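PDB 2F5X: BugD from Bordetella pertussis Tohama I, which binds aspartic acid as a periplasmic solute receptor and probably delivers it to a membrane transporter for uptake. Local coordinates for residues D32-S37 against E270-L275; L107-P112 against L275-L280; V111-I116 against C190-N195; Y208-L213 against L222-E227. One frame throughout, in Å; residues are numbered along the deposited sequence.

Contact 1 (D32-S37 against E270-L275)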
# COMPACT_ATOMS: atom_id res chain seq x y z
N ASP A 32 0.75 -6.24 5.51
CA ASP A 32 0.88 -7.19 6.62
C ASP A 32 2.26 -7.11 7.30
O ASP A 32 2.37 -7.19 8.53
CB ASP A 32 0.61 -8.61 6.12
CG ASP A 32 0.50 -9.61 7.25
OD1 ASP A 32 -0.36 -9.42 8.14
OD2 ASP A 32 1.25 -10.60 7.32
N ASN A 33 3.30 -6.96 6.48
CA ASN A 33 4.67 -6.84 6.99
C ASN A 33 4.80 -5.60 7.89
O ASN A 33 5.38 -5.68 8.97
CB ASN A 33 5.68 -6.77 5.85
CG ASN A 33 5.86 -8.12 5.14
OD1 ASN A 33 5.47 -9.17 5.66
ND2 ASN A 33 6.46 -8.09 3.96
N VAL A 34 4.24 -4.48 7.44
CA VAL A 34 4.26 -3.26 8.24
C VAL A 34 3.47 -3.48 9.54
O VAL A 34 3.94 -3.16 10.63
CB VAL A 34 3.67 -2.05 7.46
CG1 VAL A 34 3.54 -0.82 8.36
CG2 VAL A 34 4.52 -1.73 6.24
N ALA A 35 2.28 -4.05 9.39
CA ALA A 35 1.36 -4.23 10.51
C ALA A 35 1.95 -5.10 11.60
O ALA A 35 1.87 -4.77 12.78
CB ALA A 35 0.05 -4.82 10.01
N ARG A 36 2.59 -6.21 11.22
CA ARG A 36 3.07 -7.12 12.25
C ARG A 36 4.28 -6.56 13.00
O ARG A 36 4.42 -6.78 14.20
CB ARG A 36 3.30 -8.52 11.69
CG ARG A 36 1.94 -9.20 11.46
CD ARG A 36 1.98 -10.54 10.82
NE ARG A 36 0.66 -10.93 10.31
CZ ARG A 36 -0.18 -11.76 10.92
NH1 ARG A 36 0.15 -12.30 12.10
NH2 ARG A 36 -1.34 -12.04 10.36
N SER A 37 5.11 -5.79 12.30
CA SER A 37 6.22 -5.12 12.97
C SER A 37 5.72 -4.01 13.90
O SER A 37 6.21 -3.87 15.02
CB SER A 37 7.21 -4.57 11.95
OG SER A 37 7.86 -5.64 11.28
N GLU A 270 14.37 -0.15 12.01
CA GLU A 270 15.37 -0.95 11.30
C GLU A 270 14.72 -1.83 10.23
O GLU A 270 15.20 -1.89 9.09
CB GLU A 270 16.20 -1.82 12.26
CG GLU A 270 17.34 -2.59 11.59
CD GLU A 270 18.20 -1.75 10.65
OE1 GLU A 270 18.54 -0.59 10.99
OE2 GLU A 270 18.54 -2.26 9.56
N ARG A 271 13.63 -2.50 10.61
CA ARG A 271 12.92 -3.36 9.66
C ARG A 271 12.36 -2.54 8.51
O ARG A 271 12.48 -2.94 7.35
CB ARG A 271 11.82 -4.18 10.34
CG ARG A 271 11.09 -5.16 9.38
CD ARG A 271 11.98 -6.27 8.82
NE ARG A 271 11.24 -7.23 8.00
CZ ARG A 271 11.76 -7.91 6.97
NH1 ARG A 271 13.03 -7.75 6.61
NH2 ARG A 271 11.00 -8.76 6.29
N MSE A 272 11.77 -1.39 8.82
CA MSE A 272 11.25 -0.50 7.77
C MSE A 272 12.35 -0.01 6.84
O MSE A 272 12.19 -0.03 5.61
CB MSE A 272 10.48 0.68 8.37
CG MSE A 272 9.16 0.28 9.07
SE MSE A 272 7.89 -0.77 7.98
CE MSE A 272 8.30 -2.58 8.70
N LYS A 273 13.49 0.38 7.42
CA LYS A 273 14.63 0.86 6.63
C LYS A 273 15.12 -0.22 5.66
O LYS A 273 15.33 0.05 4.47
CB LYS A 273 15.76 1.31 7.56
CG LYS A 273 16.97 1.87 6.84
CD LYS A 273 18.15 2.07 7.79
CE LYS A 273 19.35 2.66 7.06
NZ LYS A 273 19.98 1.65 6.15
N GLN A 274 15.24 -1.45 6.15
CA GLN A 274 15.67 -2.57 5.31
C GLN A 274 14.71 -2.80 4.14
O GLN A 274 15.14 -3.15 3.04
CB GLN A 274 15.79 -3.84 6.13
CG GLN A 274 16.95 -3.82 7.12
CD GLN A 274 16.95 -5.03 8.04
OE1 GLN A 274 15.89 -5.55 8.38
NE2 GLN A 274 18.14 -5.46 8.45
N LEU A 275 13.42 -2.57 4.40
CA LEU A 275 12.37 -2.77 3.41
C LEU A 275 12.07 -1.53 2.57
O LEU A 275 11.15 -1.55 1.76
CB LEU A 275 11.09 -3.28 4.08
CG LEU A 275 11.14 -4.68 4.70
CD1 LEU A 275 9.82 -4.93 5.40
CD2 LEU A 275 11.44 -5.76 3.66
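R271 meets S37 through its aliphatic stem, CG lying 3.8 Å from S37 OG, while its guanidinium turns back onto its own segment. L275 CD1 lies over one face of that guanidinium, 3.7 Å above the plane and offset toward the rim. The guanidinium of R36 takes no part across the helices; D32 comes to its edge in plane. There R36 NE donates to D32 OD1 at 2.8 Å, meeting the syn side of the carboxylate in a salt bridge four residues along one helix. N54 binds both D32 and R36, so this pair ties helix 30-46 to strand 50-54 and not to helix 266-274. The amide of N33 also leaves the pair of segments.

The two helices run nearly antiparallel. The axes of these short segments lie 164° apart and 10.8 Å at closest approach. M272, a selenomethionine, bridges the gap. Its chain bends at chi2 (-54°) and again at chi3, which carries the tip toward helix 30-46. SE then sits 3.9 Å from V34 CG2, the two side chains crossing at about a right angle. The terminal CE reaches S37 CB at 4.0 Å. V34 also touches T194.

Across the two helices the touch is thus van der Waals, made by the large polarisable SE and the CE of M272, a valine methyl, and the side chains of S37 and R271. Both segments are instead hydrogen-bonded to helix 193-201: N33 ND2 donates to T194 O, and L275 O accepts from T193 OG1.

Contact 2 (L107-P112 against L275-L280)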
# COMPACT_ATOMS: atom_id res chain seq x y z
N LEU A 107 -0.50 9.03 10.62
CA LEU A 107 0.30 8.42 9.56
C LEU A 107 1.32 7.45 10.15
O LEU A 107 1.62 7.50 11.35
CB LEU A 107 0.96 9.49 8.69
CG LEU A 107 -0.05 10.19 7.76
CD1 LEU A 107 0.44 11.57 7.31
CD2 LEU A 107 -0.37 9.31 6.53
N VAL A 108 1.84 6.56 9.31
CA VAL A 108 2.64 5.43 9.77
C VAL A 108 3.96 5.35 8.98
O VAL A 108 5.03 5.64 9.51
CB VAL A 108 1.82 4.10 9.65
CG1 VAL A 108 2.64 2.89 10.09
CG2 VAL A 108 0.52 4.20 10.48
N VAL A 109 3.86 4.97 7.70
CA VAL A 109 5.03 4.85 6.83
C VAL A 109 4.67 5.34 5.43
O VAL A 109 3.50 5.44 5.08
CB VAL A 109 5.56 3.38 6.72
CG1 VAL A 109 6.16 2.89 8.03
CG2 VAL A 109 4.46 2.41 6.23
N ASP A 110 5.70 5.61 4.62
CA ASP A 110 5.53 5.91 3.20
C ASP A 110 6.44 4.94 2.43
O ASP A 110 7.66 4.93 2.63
CB ASP A 110 5.91 7.38 2.96
CG ASP A 110 5.64 7.84 1.54
OD1 ASP A 110 5.05 7.09 0.73
OD2 ASP A 110 6.01 8.97 1.14
N VAL A 111 5.84 4.12 1.57
CA VAL A 111 6.55 3.01 0.92
C VAL A 111 6.61 3.21 -0.59
O VAL A 111 5.58 3.40 -1.22
CB VAL A 111 5.86 1.65 1.24
CG1 VAL A 111 6.69 0.44 0.74
CG2 VAL A 111 5.60 1.53 2.75
N PRO A 112 7.81 3.13 -1.17
CA PRO A 112 7.94 3.26 -2.63
C PRO A 112 7.60 1.95 -3.32
O PRO A 112 7.50 0.90 -2.67
CB PRO A 112 9.42 3.61 -2.81
CG PRO A 112 10.12 2.93 -1.64
CD PRO A 112 9.11 2.93 -0.51
N LEU A 275 13.42 -2.57 4.40
CA LEU A 275 12.37 -2.77 3.41
C LEU A 275 12.07 -1.53 2.57
O LEU A 275 11.15 -1.55 1.76
CB LEU A 275 11.09 -3.28 4.08
CG LEU A 275 11.14 -4.68 4.70
CD1 LEU A 275 9.82 -4.93 5.40
CD2 LEU A 275 11.44 -5.76 3.66
N GLY A 276 12.83 -0.46 2.78
CA GLY A 276 12.74 0.73 1.95
C GLY A 276 11.62 1.68 2.32
O GLY A 276 11.36 2.66 1.59
N ALA A 277 10.97 1.42 3.45
CA ALA A 277 9.88 2.27 3.93
C ALA A 277 10.40 3.45 4.73
O ALA A 277 11.28 3.29 5.59
CB ALA A 277 8.89 1.46 4.75
N GLU A 278 9.87 4.63 4.45
CA GLU A 278 10.14 5.81 5.26
C GLU A 278 9.15 5.82 6.42
O GLU A 278 7.95 5.72 6.20
CB GLU A 278 9.94 7.08 4.42
CG GLU A 278 10.02 8.36 5.26
CD GLU A 278 9.64 9.62 4.50
OE1 GLU A 278 10.08 10.71 4.94
OE2 GLU A 278 8.89 9.54 3.49
N VAL A 279 9.66 5.96 7.64
CA VAL A 279 8.78 6.02 8.81
C VAL A 279 8.37 7.47 9.02
O VAL A 279 9.21 8.37 9.05
CB VAL A 279 9.47 5.44 10.08
CG1 VAL A 279 8.51 5.49 11.28
CG2 VAL A 279 9.93 4.01 9.84
N LEU A 280 7.06 7.69 9.15
CA LEU A 280 6.50 9.05 9.27
C LEU A 280 6.36 9.42 10.74
O LEU A 280 5.28 9.77 11.22
CB LEU A 280 5.17 9.14 8.50
CG LEU A 280 5.30 8.81 7.00
CD1 LEU A 280 3.96 8.85 6.29
CD2 LEU A 280 6.30 9.76 6.32
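D110 and E278 form a hydrogen-bonded pair, and V109 and V279 a non-hydrogen-bonded pair, in a short antiparallel ladder. The ladder adds strand 278-279 to the long strand 102-117 of the mixed sheet. G276 precedes it with positive phi and closes helix 266-274 in a Schellman motif, after which the chain turns into the strand.

Three backbone bonds hold the ladder. D110 N donates to E278 O at 2.8 Å, in the carbonyl plane. E278 N returns a bond to D110 O at 2.9 Å. L280 N donates to V108 O, also at 2.9 Å, but from above the carbonyl plane. V109 CA adds a CA-H...O contact to E278 O.

Apolar packing lies on both faces. On the face of V109 and V279, the A277 methyl meets V111 CG2 at 3.9 Å and also touches V109 CB. M272 and F268 of helix 266-274 cover this side. On the face of D110 and E278, L280 folds over the neighbouring strand. Its CG is anti to its own carbonyl carbon (chi1 -59°), and CD1 lies against V109 O and L107 CB, with CD2 against D110 CB.

Charge enters once. D110 and E278 both carry carboxylates on this face, their planes 24° apart, and D110 OD2 stands 3.8 Å from E278 OE2. This closeness may raise the pKa of one of the two. At the far end the P112 ring closes the contact, its CD resting 3.1 Å from G276 O.

Contact 3 (V111-I116 against C190-N195)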
# COMPACT_ATOMS: atom_id res chain seq x y z
N VAL A 111 5.84 4.12 1.57
CA VAL A 111 6.55 3.01 0.92
C VAL A 111 6.61 3.21 -0.59
O VAL A 111 5.58 3.40 -1.22
CB VAL A 111 5.86 1.65 1.24
CG1 VAL A 111 6.69 0.44 0.74
CG2 VAL A 111 5.60 1.53 2.75
N PRO A 112 7.81 3.13 -1.17
CA PRO A 112 7.94 3.26 -2.63
C PRO A 112 7.60 1.95 -3.32
O PRO A 112 7.50 0.90 -2.67
CB PRO A 112 9.42 3.61 -2.81
CG PRO A 112 10.12 2.93 -1.64
CD PRO A 112 9.11 2.93 -0.51
N MSE A 113 7.40 2.01 -4.63
CA MSE A 113 7.09 0.81 -5.40
C MSE A 113 8.16 0.47 -6.44
O MSE A 113 8.95 1.34 -6.86
CB MSE A 113 5.69 0.94 -6.01
CG MSE A 113 4.62 1.21 -4.94
SE MSE A 113 2.88 1.35 -5.72
CE MSE A 113 2.60 -0.59 -6.00
N THR A 114 8.19 -0.80 -6.83
CA THR A 114 9.08 -1.32 -7.85
C THR A 114 8.28 -1.99 -8.95
O THR A 114 7.35 -2.75 -8.67
CB THR A 114 10.03 -2.40 -7.26
OG1 THR A 114 9.25 -3.38 -6.56
CG2 THR A 114 10.96 -1.79 -6.21
N ILE A 115 8.65 -1.70 -10.20
CA ILE A 115 8.10 -2.41 -11.36
C ILE A 115 8.94 -3.67 -11.54
O ILE A 115 10.14 -3.58 -11.77
CB ILE A 115 8.18 -1.54 -12.65
CG1 ILE A 115 7.47 -0.19 -12.46
CG2 ILE A 115 7.65 -2.32 -13.89
CD1 ILE A 115 6.01 -0.22 -12.65
N ILE A 116 8.30 -4.83 -11.42
CA ILE A 116 9.00 -6.11 -11.49
C ILE A 116 8.30 -7.06 -12.47
O ILE A 116 7.14 -6.85 -12.85
CB ILE A 116 9.11 -6.79 -10.09
CG1 ILE A 116 7.71 -7.09 -9.49
CG2 ILE A 116 9.99 -5.98 -9.13
CD1 ILE A 116 7.77 -7.98 -8.24
N CYS A 190 3.48 -4.05 -10.41
CA CYS A 190 4.05 -2.98 -9.60
C CYS A 190 3.68 -3.25 -8.17
O CYS A 190 2.51 -3.45 -7.86
CB CYS A 190 3.47 -1.63 -10.01
SG CYS A 190 4.32 -0.18 -9.32
N ASP A 191 4.67 -3.26 -7.28
CA ASP A 191 4.42 -3.70 -5.89
C ASP A 191 5.37 -2.94 -4.95
O ASP A 191 6.38 -2.37 -5.39
CB ASP A 191 4.56 -5.23 -5.83
CG ASP A 191 4.20 -5.85 -4.48
OD1 ASP A 191 3.53 -5.24 -3.61
OD2 ASP A 191 4.54 -7.03 -4.24
N GLN A 192 5.03 -2.89 -3.67
CA GLN A 192 5.78 -2.11 -2.68
C GLN A 192 7.06 -2.81 -2.26
O GLN A 192 7.10 -4.04 -2.22
CB GLN A 192 4.92 -1.85 -1.46
CG GLN A 192 3.71 -0.97 -1.75
CD GLN A 192 2.65 -1.17 -0.71
OE1 GLN A 192 1.63 -1.84 -0.96
NE2 GLN A 192 2.88 -0.64 0.47
N THR A 193 8.10 -2.02 -1.95
CA THR A 193 9.39 -2.58 -1.52
C THR A 193 9.31 -3.42 -0.24
O THR A 193 10.16 -4.28 -0.02
CB THR A 193 10.47 -1.48 -1.37
OG1 THR A 193 10.03 -0.48 -0.44
CG2 THR A 193 10.66 -0.73 -2.69
N THR A 194 8.29 -3.20 0.58
CA THR A 194 8.08 -4.03 1.78
C THR A 194 7.67 -5.46 1.39
O THR A 194 7.68 -6.36 2.25
CB THR A 194 6.98 -3.43 2.66
OG1 THR A 194 5.93 -2.96 1.80
CG2 THR A 194 7.49 -2.19 3.40
N ASN A 195 7.30 -5.66 0.13
CA ASN A 195 7.04 -7.00 -0.39
C ASN A 195 8.06 -7.50 -1.42
O ASN A 195 8.27 -8.73 -1.57
CB ASN A 195 5.62 -7.11 -0.97
CG ASN A 195 5.15 -8.55 -1.11
OD1 ASN A 195 5.25 -9.34 -0.16
ND2 ASN A 195 4.64 -8.90 -2.29
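V111 CG1 packs on Q192 CB at 3.6 Å, the two side chains crossing at about a right angle. The same methyl meets T194 OG1 and CG2. Q192 CG also meets CG of the selenomethionine M113. Q192 runs extended beyond CG, and its OE1 accepts a hydrogen bond from the amino nitrogen of the bound aspartic acid. V111 and M113 thus both pack against the stem of a ligand-binding side chain.

Behind it lies an antiparallel ladder between strands 102-117 and 188-192. T114 N donates to D191 O at 2.8 Å, nearly along the C=O axis, and D191 N returns to T114 O at 3.1 Å. Strand 188-192 then passes directly into helix 193-201, with Q192 at the N-cap. T193 N still reaches back to P112 O at 3.1 Å.

D191 fixes this turn. Its OD2 takes N195 ND2 on the syn lone pair at 2.7 Å, in the amide plane. OD1 accepts Q192 N from above the carboxylate plane and also binds the pocket residue T174. Farther along, C190 SG, disulfide-bonded to C154, touches I115 CD1 at 3.7 Å and M113 CB at 3.8 Å.

Contact 4 (Y208-L213 against L222-E227)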
# COMPACT_ATOMS: atom_id res chain seq x y z
N TYR A 208 12.96 -3.43 -12.67
CA TYR A 208 13.17 -2.44 -13.73
C TYR A 208 13.28 -0.99 -13.30
O TYR A 208 14.05 -0.22 -13.87
CB TYR A 208 12.06 -2.57 -14.78
CG TYR A 208 12.03 -3.94 -15.42
CD1 TYR A 208 12.91 -4.26 -16.46
CD2 TYR A 208 11.14 -4.92 -14.98
CE1 TYR A 208 12.87 -5.52 -17.07
CE2 TYR A 208 11.11 -6.18 -15.57
CZ TYR A 208 11.98 -6.48 -16.60
OH TYR A 208 11.94 -7.73 -17.17
N ALA A 209 12.49 -0.60 -12.30
CA ALA A 209 12.39 0.80 -11.93
C ALA A 209 11.68 0.97 -10.60
O ALA A 209 10.95 0.08 -10.16
CB ALA A 209 11.63 1.58 -13.01
N VAL A 210 11.87 2.14 -9.99
CA VAL A 210 11.16 2.50 -8.77
C VAL A 210 10.26 3.71 -9.02
O VAL A 210 10.45 4.43 -10.00
CB VAL A 210 12.13 2.79 -7.60
CG1 VAL A 210 12.88 1.51 -7.22
CG2 VAL A 210 13.12 3.93 -7.96
N THR A 211 9.28 3.94 -8.15
CA THR A 211 8.30 5.01 -8.35
C THR A 211 8.54 6.22 -7.46
O THR A 211 7.69 7.12 -7.38
CB THR A 211 6.88 4.50 -8.10
OG1 THR A 211 6.78 4.04 -6.75
CG2 THR A 211 6.58 3.27 -8.97
N SER A 212 9.67 6.23 -6.76
CA SER A 212 10.05 7.36 -5.92
C SER A 212 10.67 8.49 -6.76
O SER A 212 11.02 8.28 -7.92
CB SER A 212 11.02 6.89 -4.83
OG SER A 212 12.01 6.05 -5.40
N LEU A 213 10.78 9.68 -6.17
CA LEU A 213 11.35 10.85 -6.84
C LEU A 213 12.87 10.71 -6.95
O LEU A 213 13.49 11.17 -7.92
CB LEU A 213 10.96 12.14 -6.09
CG LEU A 213 11.49 13.52 -6.52
CD1 LEU A 213 10.77 14.02 -7.75
CD2 LEU A 213 11.34 14.53 -5.37
N LEU A 222 18.22 0.54 -9.43
CA LEU A 222 16.96 0.72 -10.15
C LEU A 222 16.69 2.19 -10.40
O LEU A 222 16.63 2.98 -9.45
CB LEU A 222 15.79 0.09 -9.38
CG LEU A 222 15.89 -1.41 -9.05
CD1 LEU A 222 14.61 -1.85 -8.31
CD2 LEU A 222 16.13 -2.28 -10.28
N PRO A 223 16.51 2.57 -11.67
CA PRO A 223 16.21 3.96 -11.99
C PRO A 223 14.80 4.31 -11.54
O PRO A 223 13.93 3.42 -11.47
CB PRO A 223 16.30 4.00 -13.53
CG PRO A 223 15.94 2.60 -13.96
CD PRO A 223 16.55 1.71 -12.88
N THR A 224 14.58 5.58 -11.25
CA THR A 224 13.21 6.04 -11.07
C THR A 224 12.50 6.08 -12.42
O THR A 224 13.14 6.19 -13.47
CB THR A 224 13.14 7.44 -10.43
OG1 THR A 224 13.67 8.41 -11.34
CG2 THR A 224 14.03 7.53 -9.20
N MSE A 225 11.18 6.00 -12.38
CA MSE A 225 10.40 6.17 -13.59
C MSE A 225 10.60 7.60 -14.11
O MSE A 225 10.69 7.83 -15.32
CB MSE A 225 8.93 5.87 -13.33
CG MSE A 225 8.65 4.39 -13.10
SE MSE A 225 8.91 3.35 -14.73
CE MSE A 225 7.23 3.74 -15.62
N ASP A 226 10.71 8.55 -13.19
CA ASP A 226 10.93 9.96 -13.54
C ASP A 226 12.21 10.15 -14.39
O ASP A 226 12.17 10.83 -15.42
CB ASP A 226 10.97 10.82 -12.26
CG ASP A 226 11.17 12.29 -12.54
OD1 ASP A 226 10.26 12.94 -13.12
OD2 ASP A 226 12.20 12.90 -12.19
N GLU A 227 13.31 9.52 -13.97
CA GLU A 227 14.58 9.65 -14.70
C GLU A 227 14.59 8.80 -15.98
O GLU A 227 15.45 8.98 -16.85
CB GLU A 227 15.78 9.31 -13.80
CG GLU A 227 16.10 7.82 -13.69
CD GLU A 227 17.26 7.54 -12.75
OE1 GLU A 227 18.43 7.63 -13.20
OE2 GLU A 227 17.01 7.22 -11.57
O HOH W 1 9.76 8.02 -10.43
O HOH W 2 14.27 10.88 -10.53
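V210 sets CG1 anti to its carbonyl carbon (chi1 -65°), and this lays the methyl on L222 CB at 3.9 Å, the side chains crossing at about a right angle. T224 has OG1 between its backbone N and carbonyl carbon (chi1 67°). CG2 is thereby turned to S212 O, 3.4 Å away, and OG1 accepts E227 N in an ST motif. E227 OE2 in return accepts T224 N at 2.9 Å, and its second partner is R215. SE of the selenomethionine M225 rests 3.7 Å from A209 CB.

Two backbone bonds make a single bridge between V210 and T224. V210 N donates to P223 O at 2.8 Å, and V210 O accepts M225 N at 2.9 Å. The P223 ring lies against Y208 O. A209 N is buried without a partner in the model.

Two waters fill in beyond the bridge. One donates to S212 O and accepts D226 N. The other donates to L213 O and also binds T224 OG1 at 2.7 Å.

The contact brings the loop that follows strand 206-210 back against the strand's end, the two running 64° apart. On its other edge the strand is bonded to strand 102-117, through Y208 and A209 with I115. P223 and M225 pack on I126 of helix 126-136, and M225 also meets L158 of helix 150-162.

Overall arrangement
From the N terminus, helix 30-46 opens contact 1, which closes 233 residues later on helix 266-274. Strand 102-117 opens contacts 2 and 3, which share V111 and P112. Contact 3 closes first, at strand 188-192 and helix 193-201. Contact 4 follows in series, closing a short loop that begins at the end of strand 206-210. Contacts 3 and 4 both nest inside contact 1, and contact 4 also inside contact 2. Contacts 1 and 2 cross and share L275, where helix 266-274 leads into strand 278-279. Strand 102-117 has strands 188-192, 206-210 and 278-279 as sheet neighbours, which joins contacts 2, 3 and 4. T193 and T194 link contact 3 to contact 1.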